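Local coordinates for protein 2'-deoxycytidine 5'-triphosphate deaminase (PDB 2R9Q) that probably deaminates dCTP hydrolytically to dUTP and ammonia, as a two-domain member of the dUTPase-like deaminase family, at residues B[42-47]-B[160-165]; B[93-98]-B[143-148]; B[109-114]-B[294-299]. All coordinates share one frame; numbering follows the deposited sequence.

Interaction 1: B[42-47]-B[160-165]; sequences SLDLRL and GSRLSQ
S42 and Q165 touch in an antiparallel strand pair in the N-terminal dUTPase-like domain. Strand 42-46 here runs beside strand 162-165. S42 OG lies 3.8 Å from Q165 CD and is buried without a hydrogen-bond partner. L43 contributes its carbonyl O, which receives a CA-H...O contact from Q165. D44 pairs with Q165 in a non-hydrogen-bonded position, and both side chains leave on the same face. D44 OD1 accepts from Q165 NE2 at 2.7 Å, nearly in line with its C-O bond. Q165 CG sits between its own N and carbonyl carbon (chi1 48°), and the extended chain beyond it lies alongside D44. R162 grips D44 OD2 side-on, NE at 3.0 Å on the anti lone pair and NH2 at 2.8 Å from above the carboxylate plane. K113 adds a second positive partner to D44 OD2, and R162 NH1 has salt bridges to D34 and D36. L45 N bonds to S164 O, while a water joins L45 O to L163 N. R46 lays its CG against R162 CG, but its guanidinium turns away to S29. L47 packs CD1 on L163 CD1. L47 N donates to S161 O, and L47 O accepts from G160 N at 2.9 Å.

Interaction 2: B[93-98]-B[143-148]; sequences IVPLME and PLYLEI
V94 and L146 form a hydrogen-bonded pair in an antiparallel sheet of the N-terminal dUTPase-like domain. V94 N donates a hydrogen bond to L146 O at 2.9 Å. L146 N returns a straighter bond to V94 O at 2.8 Å, with an angle of 170° at the hydrogen. L96 N donates to L144 O at 2.9 Å. The residues between turn their backbone bonds outward, I93 to Y52, P95 to G48, Y145 to M126 and E147 to R124. The chain then turns a corner at M97, and a water takes over. It accepts from L144 N at 2.8 Å and lies near both L96 O and E98 O, though it may not donate to both at once. In the flanking non-hydrogen-bonded pairs, P95 CG approaches Y145 CE1 at 3.7 Å, and I93 CD1 rests on the chain of E147, whose OE1 is bonded to S57. L96 spreads its two methyls: CD1 meets L144 CB and CD2 meets L146 CB at 3.7 Å. V94 CG2 touches I148 CD1. The E98 carboxylate goes to S29. Polar bonding across the contact is confined to backbone and water, so the main chain sets the register and apolar side chains pack around it.

Interaction 3: B[109-114]-B[294-299]; sequences SANPKS and AGFFDP
N111 places CG beside its own backbone N (chi1 -89°), and F296 does the same with its ring. These turns bring the amide of N111 over one face of the F296 ring. The contact joins the two dUTPase-like domains of the chain: strand 106-112 belongs to the N-terminal one, and strand 296-297 is the outermost strand, within this chain, of a sheet in the C-terminal one. The two side chains cross at about a right angle, with the amide and ring planes 56° apart. N111 CB makes a CH-pi contact, 4.0 Å from the F296 ring centroid and 21° off the normal. N111 ND2 lies over the same face, offset toward the rim, and is 3.2 Å from F296 CE1. The NH2 group has its hydrogen bond elsewhere, with E278 OE2 on the neighbouring strand 275-281. That bond probably fixes the amide's rotation. N111 OD1 faces A294 O at 3.5 Å; both are acceptors, so they form no bond. At the ring's edge, S109 OG lies in its plane, 3.5 Å from F296 CZ, and is held by R169. The P112 ring lies loosely against A294 O. The backbones are joined through one water, which donates to P112 O at 2.8 Å and accepts from F296 N at 2.8 Å.

Of the six segments 42-47 comes first; it pairs with 160-165, so interaction 1 closes a long loop. Interaction 2 is nested inside it, pairing 93-98 with 143-148. The two contacts touch: R46 forms a salt bridge with E98, and its carbonyl probably bonds to M97 N. They tie together the two sheets of the N-terminal domain. Segment 109-114 follows strand 91-101, and its partner 294-299 lies far on, in the C-terminal domain. Interaction 3 therefore crosses both others along the chain. It meets interaction 1 through neighbouring strands 106-112 and 162-170, but does not touch interaction 2, whose centre is about 17 Å from its own.

Interaction 1: B[42-47]-B[160-165]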
ATOM      1  N   SER B  42       2.601  25.435 -28.291  1.00 61.48           N
ATOM      2  CA  SER B  42       1.482  24.880 -27.522  1.00 60.98           C
ATOM      3  C   SER B  42       0.798  25.981 -26.721  1.00 60.73           C
ATOM      4  O   SER B  42       1.278  27.102 -26.633  1.00 61.07           O
ATOM      5  CB  SER B  42       1.950  23.764 -26.575  1.00 61.14           C
ATOM      6  OG  SER B  42       2.997  24.215 -25.722  1.00 61.19           O
ATOM      7  N   LEU B  43      -0.341  25.646 -26.146  1.00 60.30           N
ATOM      8  CA  LEU B  43      -1.078  26.509 -25.258  1.00 59.74           C
ATOM      9  C   LEU B  43      -1.428  25.791 -23.944  1.00 59.33           C
ATOM     10  O   LEU B  43      -1.996  24.709 -23.934  1.00 58.81           O
ATOM     11  CB  LEU B  43      -2.337  26.970 -25.981  1.00 59.97           C
ATOM     12  CG  LEU B  43      -3.480  27.624 -25.213  1.00 59.22           C
ATOM     13  CD1 LEU B  43      -3.213  29.079 -24.883  1.00 54.63           C
ATOM     14  CD2 LEU B  43      -4.741  27.419 -26.002  1.00 58.80           C
ATOM     15  N   ASP B  44      -1.064  26.408 -22.831  1.00 59.82           N
ATOM     16  CA  ASP B  44      -1.591  26.057 -21.502  1.00 60.10           C
ATOM     17  C   ASP B  44      -3.109  26.169 -21.417  1.00 59.50           C
ATOM     18  O   ASP B  44      -3.720  27.088 -21.972  1.00 58.53           O
ATOM     19  CB  ASP B  44      -0.963  26.909 -20.403  1.00 59.93           C
ATOM     20  CG  ASP B  44       0.465  26.494 -20.100  1.00 60.84           C
ATOM     21  OD1 ASP B  44       1.007  25.644 -20.855  1.00 60.32           O
ATOM     22  OD2 ASP B  44       1.027  27.013 -19.105  1.00 57.10           O
ATOM     23  N   LEU B  45      -3.680  25.186 -20.731  1.00 58.88           N
ATOM     24  CA  LEU B  45      -5.096  25.086 -20.478  1.00 58.50           C
ATOM     25  C   LEU B  45      -5.355  25.379 -19.009  1.00 57.99           C
ATOM     26  O   LEU B  45      -4.600  24.963 -18.147  1.00 58.24           O
ATOM     27  CB  LEU B  45      -5.615  23.686 -20.837  1.00 58.29           C
ATOM     28  CG  LEU B  45      -5.470  23.200 -22.271  1.00 56.90           C
ATOM     29  CD1 LEU B  45      -5.681  21.667 -22.289  1.00 56.26           C
ATOM     30  CD2 LEU B  45      -6.428  23.950 -23.200  1.00 54.69           C
ATOM     31  N   ARG B  46      -6.431  26.097 -18.742  1.00 57.75           N
ATOM     32  CA  ARG B  46      -6.773  26.535 -17.418  1.00 57.86           C
ATOM     33  C   ARG B  46      -8.033  25.849 -16.942  1.00 56.70           C
ATOM     34  O   ARG B  46      -8.974  25.689 -17.692  1.00 54.29           O
ATOM     35  CB  ARG B  46      -7.024  28.052 -17.390  1.00 58.67           C
ATOM     36  CG  ARG B  46      -5.865  28.939 -17.779  1.00 58.93           C
ATOM     37  CD  ARG B  46      -6.272  30.393 -17.822  1.00 59.63           C
ATOM     38  NE  ARG B  46      -7.103  30.734 -18.988  1.00 59.45           N
ATOM     39  CZ  ARG B  46      -7.487  31.978 -19.289  1.00 61.07           C
ATOM     40  NH1 ARG B  46      -8.248  32.204 -20.345  1.00 62.67           N
ATOM     41  NH2 ARG B  46      -7.104  33.002 -18.548  1.00 58.95           N
ATOM     42  N   LEU B  47      -8.032  25.500 -15.665  1.00 57.04           N
ATOM     43  CA  LEU B  47      -9.215  25.008 -14.965  1.00 57.43           C
ATOM     44  C   LEU B  47     -10.309  26.059 -14.848  1.00 57.92           C
ATOM     45  O   LEU B  47     -10.052  27.266 -14.603  1.00 56.73           O
ATOM     46  CB  LEU B  47      -8.871  24.514 -13.541  1.00 57.14           C
ATOM     47  CG  LEU B  47      -7.694  23.552 -13.328  1.00 55.06           C
ATOM     48  CD1 LEU B  47      -7.644  23.087 -11.869  1.00 51.61           C
ATOM     49  CD2 LEU B  47      -7.737  22.397 -14.310  1.00 52.54           C
ATOM     50  N   GLY B 160      -8.248  28.904 -13.048  1.00 56.81           N
ATOM     51  CA  GLY B 160      -7.025  29.395 -13.640  1.00 57.26           C
ATOM     52  C   GLY B 160      -5.805  28.497 -13.625  1.00 56.42           C
ATOM     53  O   GLY B 160      -4.887  28.737 -14.369  1.00 55.94           O
ATOM     54  N   SER B 161      -5.787  27.474 -12.776  1.00 56.95           N
ATOM     55  CA  SER B 161      -4.630  26.602 -12.645  1.00 56.78           C
ATOM     56  C   SER B 161      -4.310  25.965 -13.987  1.00 56.70           C
ATOM     57  O   SER B 161      -5.200  25.651 -14.761  1.00 55.76           O
ATOM     58  CB  SER B 161      -4.820  25.557 -11.534  1.00 56.62           C
ATOM     59  OG  SER B 161      -4.886  26.150 -10.251  1.00 55.40           O
ATOM     60  N   ARG B 162      -3.024  25.832 -14.271  1.00 57.08           N
ATOM     61  CA  ARG B 162      -2.563  25.332 -15.556  1.00 57.74           C
ATOM     62  C   ARG B 162      -1.783  24.068 -15.315  1.00 57.85           C
ATOM     63  O   ARG B 162      -0.723  24.122 -14.766  1.00 57.04           O
ATOM     64  CB  ARG B 162      -1.720  26.392 -16.238  1.00 56.99           C
ATOM     65  CG  ARG B 162      -2.561  27.519 -16.780  1.00 58.09           C
ATOM     66  CD  ARG B 162      -1.907  28.860 -16.727  1.00 56.65           C
ATOM     67  NE  ARG B 162      -0.658  28.835 -17.462  1.00 58.77           N
ATOM     68  CZ  ARG B 162       0.072  29.891 -17.810  1.00 58.86           C
ATOM     69  NH1 ARG B 162      -0.305  31.116 -17.520  1.00 58.89           N
ATOM     70  NH2 ARG B 162       1.200  29.709 -18.482  1.00 61.27           N
ATOM     71  N   LEU B 163      -2.344  22.921 -15.679  1.00 59.50           N
ATOM     72  CA  LEU B 163      -1.676  21.633 -15.437  1.00 59.69           C
ATOM     73  C   LEU B 163      -1.255  20.962 -16.739  1.00 59.42           C
ATOM     74  O   LEU B 163      -0.318  20.175 -16.782  1.00 58.59           O
ATOM     75  CB  LEU B 163      -2.542  20.731 -14.581  1.00 60.02           C
ATOM     76  CG  LEU B 163      -2.879  21.055 -13.109  1.00 60.94           C
ATOM     77  CD1 LEU B 163      -3.898  22.179 -12.985  1.00 62.14           C
ATOM     78  CD2 LEU B 163      -3.473  19.831 -12.439  1.00 60.42           C
ATOM     79  N   SER B 164      -1.872  21.400 -17.819  1.00 60.03           N
ATOM     80  CA  SER B 164      -1.807  20.726 -19.083  1.00 60.12           C
ATOM     81  C   SER B 164      -1.604  21.702 -20.211  1.00 59.46           C
ATOM     82  O   SER B 164      -1.835  22.881 -20.056  1.00 59.19           O
ATOM     83  CB  SER B 164      -3.121  19.987 -19.264  1.00 59.92           C
ATOM     84  OG  SER B 164      -3.045  19.111 -20.342  1.00 61.93           O
ATOM     85  N   GLN B 165      -1.163  21.193 -21.351  1.00 59.99           N
ATOM     86  CA  GLN B 165      -1.064  21.983 -22.579  1.00 60.14           C
ATOM     87  C   GLN B 165      -1.469  21.233 -23.858  1.00 59.78           C
ATOM     88  O   GLN B 165      -1.366  20.019 -23.954  1.00 58.32           O
ATOM     89  CB  GLN B 165       0.303  22.626 -22.727  1.00 60.06           C
ATOM     90  CG  GLN B 165       1.444  21.756 -22.505  1.00 60.85           C
ATOM     91  CD  GLN B 165       2.737  22.511 -22.390  1.00 63.50           C
ATOM     92  OE1 GLN B 165       3.792  21.977 -22.717  1.00 66.32           O
ATOM     93  NE2 GLN B 165       2.674  23.766 -21.951  1.00 64.89           N
TER
HETATM   94  O   HOH W   1      -5.076  22.922 -16.562  1.00 34.03           O

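Interaction 2: B[93-98]-B[143-148]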
ATOM      1  N   ILE B  93     -12.859  15.264 -12.383  1.00 52.74           N
ATOM      2  CA  ILE B  93     -13.035  15.812 -13.739  1.00 53.39           C
ATOM      3  C   ILE B  93     -13.309  17.309 -13.616  1.00 53.52           C
ATOM      4  O   ILE B  93     -14.097  17.740 -12.776  1.00 52.74           O
ATOM      5  CB  ILE B  93     -14.171  15.120 -14.562  1.00 53.45           C
ATOM      6  CG1 ILE B  93     -14.151  13.592 -14.389  1.00 53.76           C
ATOM      7  CG2 ILE B  93     -14.078  15.476 -16.044  1.00 53.76           C
ATOM      8  CD1 ILE B  93     -12.987  12.928 -14.930  1.00 51.16           C
ATOM      9  N   VAL B  94     -12.601  18.087 -14.436  1.00 54.20           N
ATOM     10  CA  VAL B  94     -12.635  19.545 -14.405  1.00 54.11           C
ATOM     11  C   VAL B  94     -12.864  20.116 -15.808  1.00 54.95           C
ATOM     12  O   VAL B  94     -12.006  19.958 -16.687  1.00 54.29           O
ATOM     13  CB  VAL B  94     -11.363  20.123 -13.771  1.00 53.82           C
ATOM     14  CG1 VAL B  94     -11.434  21.623 -13.725  1.00 51.00           C
ATOM     15  CG2 VAL B  94     -11.186  19.551 -12.393  1.00 52.68           C
ATOM     16  N   PRO B  95     -14.039  20.751 -16.034  1.00 56.16           N
ATOM     17  CA  PRO B  95     -14.191  21.560 -17.250  1.00 57.18           C
ATOM     18  C   PRO B  95     -13.148  22.647 -17.329  1.00 57.54           C
ATOM     19  O   PRO B  95     -12.871  23.341 -16.350  1.00 56.63           O
ATOM     20  CB  PRO B  95     -15.620  22.135 -17.149  1.00 57.33           C
ATOM     21  CG  PRO B  95     -16.358  21.161 -16.270  1.00 57.03           C
ATOM     22  CD  PRO B  95     -15.294  20.701 -15.266  1.00 56.62           C
ATOM     23  N   LEU B  96     -12.554  22.754 -18.506  1.00 58.42           N
ATOM     24  CA  LEU B  96     -11.509  23.690 -18.743  1.00 58.91           C
ATOM     25  C   LEU B  96     -12.145  24.974 -19.261  1.00 59.88           C
ATOM     26  O   LEU B  96     -13.220  24.944 -19.848  1.00 59.45           O
ATOM     27  CB  LEU B  96     -10.480  23.084 -19.708  1.00 58.75           C
ATOM     28  CG  LEU B  96      -9.651  21.865 -19.252  1.00 57.10           C
ATOM     29  CD1 LEU B  96      -8.869  21.270 -20.446  1.00 56.07           C
ATOM     30  CD2 LEU B  96      -8.722  22.183 -18.089  1.00 53.57           C
ATOM     31  N   MET B  97     -11.502  26.109 -18.993  1.00 61.32           N
ATOM     32  CA  MET B  97     -11.941  27.406 -19.537  1.00 62.22           C
ATOM     33  C   MET B  97     -11.876  27.470 -21.111  1.00 62.99           C
ATOM     34  O   MET B  97     -12.713  28.077 -21.769  1.00 62.14           O
ATOM     35  CB  MET B  97     -11.121  28.523 -18.896  1.00 62.44           C
ATOM     36  CG  MET B  97     -11.360  28.750 -17.401  1.00 61.88           C
ATOM     37  SD  MET B  97     -10.292  30.026 -16.647  1.00 60.75           S
ATOM     38  CE  MET B  97     -10.741  31.459 -17.601  1.00 62.61           C
ATOM     39  N   GLU B  98     -10.898  26.804 -21.706  1.00 64.31           N
ATOM     40  CA  GLU B  98     -10.729  26.826 -23.158  1.00 65.30           C
ATOM     41  C   GLU B  98     -11.648  25.857 -23.880  1.00 65.37           C
ATOM     42  O   GLU B  98     -11.885  24.748 -23.413  1.00 65.39           O
ATOM     43  CB  GLU B  98      -9.285  26.545 -23.542  1.00 65.23           C
ATOM     44  CG  GLU B  98      -8.331  27.673 -23.176  1.00 66.75           C
ATOM     45  CD  GLU B  98      -8.156  27.837 -21.673  1.00 67.53           C
ATOM     46  OE1 GLU B  98      -7.996  26.803 -20.962  1.00 65.27           O
ATOM     47  OE2 GLU B  98      -8.189  28.992 -21.213  1.00 66.62           O
ATOM     48  N   PRO B 143     -16.197  21.471 -26.003  1.00 63.02           N
ATOM     49  CA  PRO B 143     -15.528  21.757 -24.754  1.00 63.04           C
ATOM     50  C   PRO B 143     -14.359  20.818 -24.507  1.00 62.15           C
ATOM     51  O   PRO B 143     -14.216  19.812 -25.190  1.00 61.45           O
ATOM     52  CB  PRO B 143     -16.629  21.530 -23.728  1.00 62.81           C
ATOM     53  CG  PRO B 143     -17.407  20.463 -24.312  1.00 63.48           C
ATOM     54  CD  PRO B 143     -17.408  20.666 -25.783  1.00 62.89           C
ATOM     55  N   LEU B 144     -13.521  21.192 -23.535  1.00 61.72           N
ATOM     56  CA  LEU B 144     -12.414  20.361 -23.078  1.00 60.29           C
ATOM     57  C   LEU B 144     -12.529  20.126 -21.564  1.00 59.35           C
ATOM     58  O   LEU B 144     -13.024  20.978 -20.811  1.00 57.31           O
ATOM     59  CB  LEU B 144     -11.061  21.000 -23.432  1.00 60.19           C
ATOM     60  CG  LEU B 144     -10.659  21.238 -24.895  1.00 60.12           C
ATOM     61  CD1 LEU B 144      -9.413  22.171 -24.981  1.00 58.51           C
ATOM     62  CD2 LEU B 144     -10.421  19.939 -25.684  1.00 59.06           C
ATOM     63  N   TYR B 145     -12.077  18.943 -21.149  1.00 59.13           N
ATOM     64  CA  TYR B 145     -12.110  18.522 -19.759  1.00 58.71           C
ATOM     65  C   TYR B 145     -10.754  17.984 -19.379  1.00 57.43           C
ATOM     66  O   TYR B 145     -10.066  17.385 -20.222  1.00 56.23           O
ATOM     67  CB  TYR B 145     -13.194  17.468 -19.550  1.00 59.34           C
ATOM     68  CG  TYR B 145     -14.579  17.969 -19.862  1.00 60.32           C
ATOM     69  CD1 TYR B 145     -15.418  18.443 -18.854  1.00 61.35           C
ATOM     70  CD2 TYR B 145     -15.054  17.994 -21.171  1.00 60.31           C
ATOM     71  CE1 TYR B 145     -16.684  18.922 -19.140  1.00 60.19           C
ATOM     72  CE2 TYR B 145     -16.311  18.488 -21.457  1.00 60.89           C
ATOM     73  CZ  TYR B 145     -17.121  18.950 -20.438  1.00 60.56           C
ATOM     74  OH  TYR B 145     -18.384  19.419 -20.710  1.00 61.78           O
ATOM     75  N   LEU B 146     -10.337  18.266 -18.141  1.00 55.87           N
ATOM     76  CA  LEU B 146      -9.139  17.624 -17.558  1.00 55.20           C
ATOM     77  C   LEU B 146      -9.515  16.664 -16.424  1.00 54.38           C
ATOM     78  O   LEU B 146     -10.137  17.032 -15.445  1.00 53.95           O
ATOM     79  CB  LEU B 146      -8.077  18.628 -17.104  1.00 54.63           C
ATOM     80  CG  LEU B 146      -6.641  18.129 -16.887  1.00 54.54           C
ATOM     81  CD1 LEU B 146      -6.024  17.628 -18.170  1.00 50.77           C
ATOM     82  CD2 LEU B 146      -5.730  19.173 -16.234  1.00 54.47           C
ATOM     83  N   GLU B 147      -9.168  15.406 -16.617  1.00 53.92           N
ATOM     84  CA  GLU B 147      -9.141  14.433 -15.546  1.00 53.79           C
ATOM     85  C   GLU B 147      -7.853  14.582 -14.721  1.00 52.15           C
ATOM     86  O   GLU B 147      -6.760  14.619 -15.281  1.00 50.93           O
ATOM     87  CB  GLU B 147      -9.217  13.065 -16.142  1.00 54.54           C
ATOM     88  CG  GLU B 147      -9.584  11.964 -15.212  1.00 57.98           C
ATOM     89  CD  GLU B 147      -9.942  10.682 -16.002  1.00 63.34           C
ATOM     90  OE1 GLU B 147      -9.007   9.898 -16.326  1.00 63.64           O
ATOM     91  OE2 GLU B 147     -11.159  10.481 -16.305  1.00 66.23           O
ATOM     92  N   ILE B 148      -8.000  14.687 -13.400  1.00 50.46           N
ATOM     93  CA  ILE B 148      -6.881  14.885 -12.496  1.00 49.46           C
ATOM     94  C   ILE B 148      -6.924  13.865 -11.390  1.00 48.81           C
ATOM     95  O   ILE B 148      -7.894  13.768 -10.641  1.00 47.07           O
ATOM     96  CB  ILE B 148      -6.818  16.322 -11.825  1.00 49.50           C
ATOM     97  CG1 ILE B 148      -6.944  17.465 -12.818  1.00 49.40           C
ATOM     98  CG2 ILE B 148      -5.506  16.507 -11.003  1.00 50.44           C
ATOM     99  CD1 ILE B 148      -7.239  18.838 -12.193  1.00 47.04           C
TER
HETATM  100  O   HOH W   2     -14.114  23.654 -22.438  1.00 36.91           O

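Interaction 3: B[109-114]-B[294-299]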
ATOM      1  N   SER B 109      -3.150  17.553 -29.995  1.00 61.22           N
ATOM      2  CA  SER B 109      -2.882  16.629 -28.891  1.00 60.79           C
ATOM      3  C   SER B 109      -2.538  17.372 -27.545  1.00 59.64           C
ATOM      4  O   SER B 109      -2.194  18.529 -27.539  1.00 58.10           O
ATOM      5  CB  SER B 109      -1.809  15.618 -29.312  1.00 60.60           C
ATOM      6  OG  SER B 109      -0.537  16.202 -29.441  1.00 61.29           O
ATOM      7  N   ALA B 110      -2.662  16.667 -26.423  1.00 58.93           N
ATOM      8  CA  ALA B 110      -2.404  17.219 -25.086  1.00 58.23           C
ATOM      9  C   ALA B 110      -1.371  16.385 -24.309  1.00 57.64           C
ATOM     10  O   ALA B 110      -1.245  15.171 -24.499  1.00 58.68           O
ATOM     11  CB  ALA B 110      -3.703  17.361 -24.303  1.00 57.23           C
ATOM     12  N   ASN B 111      -0.583  17.082 -23.497  1.00 57.20           N
ATOM     13  CA  ASN B 111       0.404  16.512 -22.606  1.00 57.05           C
ATOM     14  C   ASN B 111       0.447  17.348 -21.326  1.00 57.03           C
ATOM     15  O   ASN B 111       0.093  18.532 -21.349  1.00 56.81           O
ATOM     16  CB  ASN B 111       1.781  16.508 -23.256  1.00 56.89           C
ATOM     17  CG  ASN B 111       2.051  15.266 -24.036  1.00 56.70           C
ATOM     18  OD1 ASN B 111       1.590  14.175 -23.677  1.00 58.74           O
ATOM     19  ND2 ASN B 111       2.827  15.405 -25.100  1.00 52.93           N
ATOM     20  N   PRO B 112       0.827  16.733 -20.193  1.00 56.96           N
ATOM     21  CA  PRO B 112       1.068  17.527 -18.998  1.00 56.66           C
ATOM     22  C   PRO B 112       2.194  18.518 -19.147  1.00 55.99           C
ATOM     23  O   PRO B 112       3.134  18.263 -19.854  1.00 55.56           O
ATOM     24  CB  PRO B 112       1.405  16.485 -17.946  1.00 57.00           C
ATOM     25  CG  PRO B 112       1.800  15.278 -18.717  1.00 57.11           C
ATOM     26  CD  PRO B 112       1.001  15.293 -19.935  1.00 56.92           C
ATOM     27  N   LYS B 113       2.074  19.669 -18.499  1.00 56.32           N
ATOM     28  CA  LYS B 113       3.205  20.558 -18.325  1.00 56.22           C
ATOM     29  C   LYS B 113       4.239  19.851 -17.505  1.00 56.58           C
ATOM     30  O   LYS B 113       3.916  18.956 -16.716  1.00 55.63           O
ATOM     31  CB  LYS B 113       2.792  21.832 -17.610  1.00 57.22           C
ATOM     32  CG  LYS B 113       1.865  22.712 -18.412  1.00 57.31           C
ATOM     33  CD  LYS B 113       1.152  23.711 -17.537  1.00 60.44           C
ATOM     34  CE  LYS B 113       2.088  24.646 -16.810  1.00 61.43           C
ATOM     35  NZ  LYS B 113       2.877  25.431 -17.788  1.00 61.75           N
ATOM     36  N   SER B 114       5.498  20.230 -17.684  1.00 56.89           N
ATOM     37  CA  SER B 114       6.566  19.463 -17.066  1.00 57.01           C
ATOM     38  C   SER B 114       6.558  19.575 -15.559  1.00 56.10           C
ATOM     39  O   SER B 114       6.889  18.627 -14.878  1.00 55.64           O
ATOM     40  CB  SER B 114       7.929  19.799 -17.655  1.00 56.71           C
ATOM     41  OG  SER B 114       8.155  21.161 -17.622  1.00 59.69           O
ATOM     42  N   ALA B 294       5.772  12.245 -19.975  1.00 64.89           N
ATOM     43  CA  ALA B 294       6.448  12.675 -21.205  1.00 65.32           C
ATOM     44  C   ALA B 294       5.639  13.829 -21.766  1.00 64.96           C
ATOM     45  O   ALA B 294       4.406  13.853 -21.682  1.00 65.08           O
ATOM     46  CB  ALA B 294       6.569  11.516 -22.242  1.00 64.87           C
ATOM     47  N   GLY B 295       6.347  14.823 -22.261  1.00 64.40           N
ATOM     48  CA  GLY B 295       5.697  16.039 -22.664  1.00 64.18           C
ATOM     49  C   GLY B 295       6.255  16.668 -23.909  1.00 63.55           C
ATOM     50  O   GLY B 295       7.041  16.077 -24.677  1.00 61.90           O
ATOM     51  N   PHE B 296       5.802  17.895 -24.098  1.00 63.83           N
ATOM     52  CA  PHE B 296       6.207  18.706 -25.231  1.00 64.03           C
ATOM     53  C   PHE B 296       7.511  19.448 -24.911  1.00 63.98           C
ATOM     54  O   PHE B 296       7.715  19.878 -23.813  1.00 62.98           O
ATOM     55  CB  PHE B 296       5.085  19.676 -25.593  1.00 63.28           C
ATOM     56  CG  PHE B 296       3.850  19.011 -26.119  1.00 61.14           C
ATOM     57  CD1 PHE B 296       3.928  18.007 -27.090  1.00 61.79           C
ATOM     58  CD2 PHE B 296       2.592  19.403 -25.671  1.00 60.57           C
ATOM     59  CE1 PHE B 296       2.769  17.430 -27.602  1.00 60.98           C
ATOM     60  CE2 PHE B 296       1.443  18.819 -26.163  1.00 59.18           C
ATOM     61  CZ  PHE B 296       1.530  17.828 -27.127  1.00 60.84           C
ATOM     62  N   PHE B 297       8.399  19.500 -25.897  1.00 64.99           N
ATOM     63  CA  PHE B 297       9.572  20.359 -25.913  1.00 65.33           C
ATOM     64  C   PHE B 297       9.301  21.498 -26.881  1.00 65.82           C
ATOM     65  O   PHE B 297       8.804  21.280 -27.977  1.00 64.74           O
ATOM     66  CB  PHE B 297      10.794  19.561 -26.368  1.00 65.27           C
ATOM     67  CG  PHE B 297      11.335  18.666 -25.322  1.00 63.92           C
ATOM     68  CD1 PHE B 297      12.568  18.902 -24.767  1.00 65.68           C
ATOM     69  CD2 PHE B 297      10.591  17.589 -24.852  1.00 63.74           C
ATOM     70  CE1 PHE B 297      13.058  18.055 -23.778  1.00 66.29           C
ATOM     71  CE2 PHE B 297      11.068  16.774 -23.874  1.00 62.65           C
ATOM     72  CZ  PHE B 297      12.304  16.992 -23.345  1.00 64.72           C
ATOM     73  N   ASP B 298       9.621  22.711 -26.467  1.00 66.58           N
ATOM     74  CA  ASP B 298       9.411  23.889 -27.314  1.00 67.54           C
ATOM     75  C   ASP B 298      10.597  24.172 -28.222  1.00 67.31           C
ATOM     76  O   ASP B 298      11.726  23.897 -27.852  1.00 65.88           O
ATOM     77  CB  ASP B 298       9.155  25.149 -26.468  1.00 67.59           C
ATOM     78  CG  ASP B 298       7.717  25.260 -25.964  1.00 68.64           C
ATOM     79  OD1 ASP B 298       6.746  25.083 -26.777  1.00 67.87           O
ATOM     80  OD2 ASP B 298       7.587  25.554 -24.744  1.00 67.63           O
ATOM     81  N   PRO B 299      10.330  24.765 -29.398  1.00 68.69           N
ATOM     82  CA  PRO B 299      11.391  25.357 -30.211  1.00 69.85           C
ATOM     83  C   PRO B 299      12.266  26.232 -29.360  1.00 69.79           C
ATOM     84  O   PRO B 299      11.750  27.017 -28.574  1.00 70.27           O
ATOM     85  CB  PRO B 299      10.632  26.212 -31.237  1.00 69.65           C
ATOM     86  CG  PRO B 299       9.272  25.697 -31.271  1.00 69.21           C
ATOM     87  CD  PRO B 299       9.010  24.911 -30.033  1.00 68.62           C
TER
HETATM   88  O   HOH W   3       4.009  19.217 -22.324  1.00 38.27           O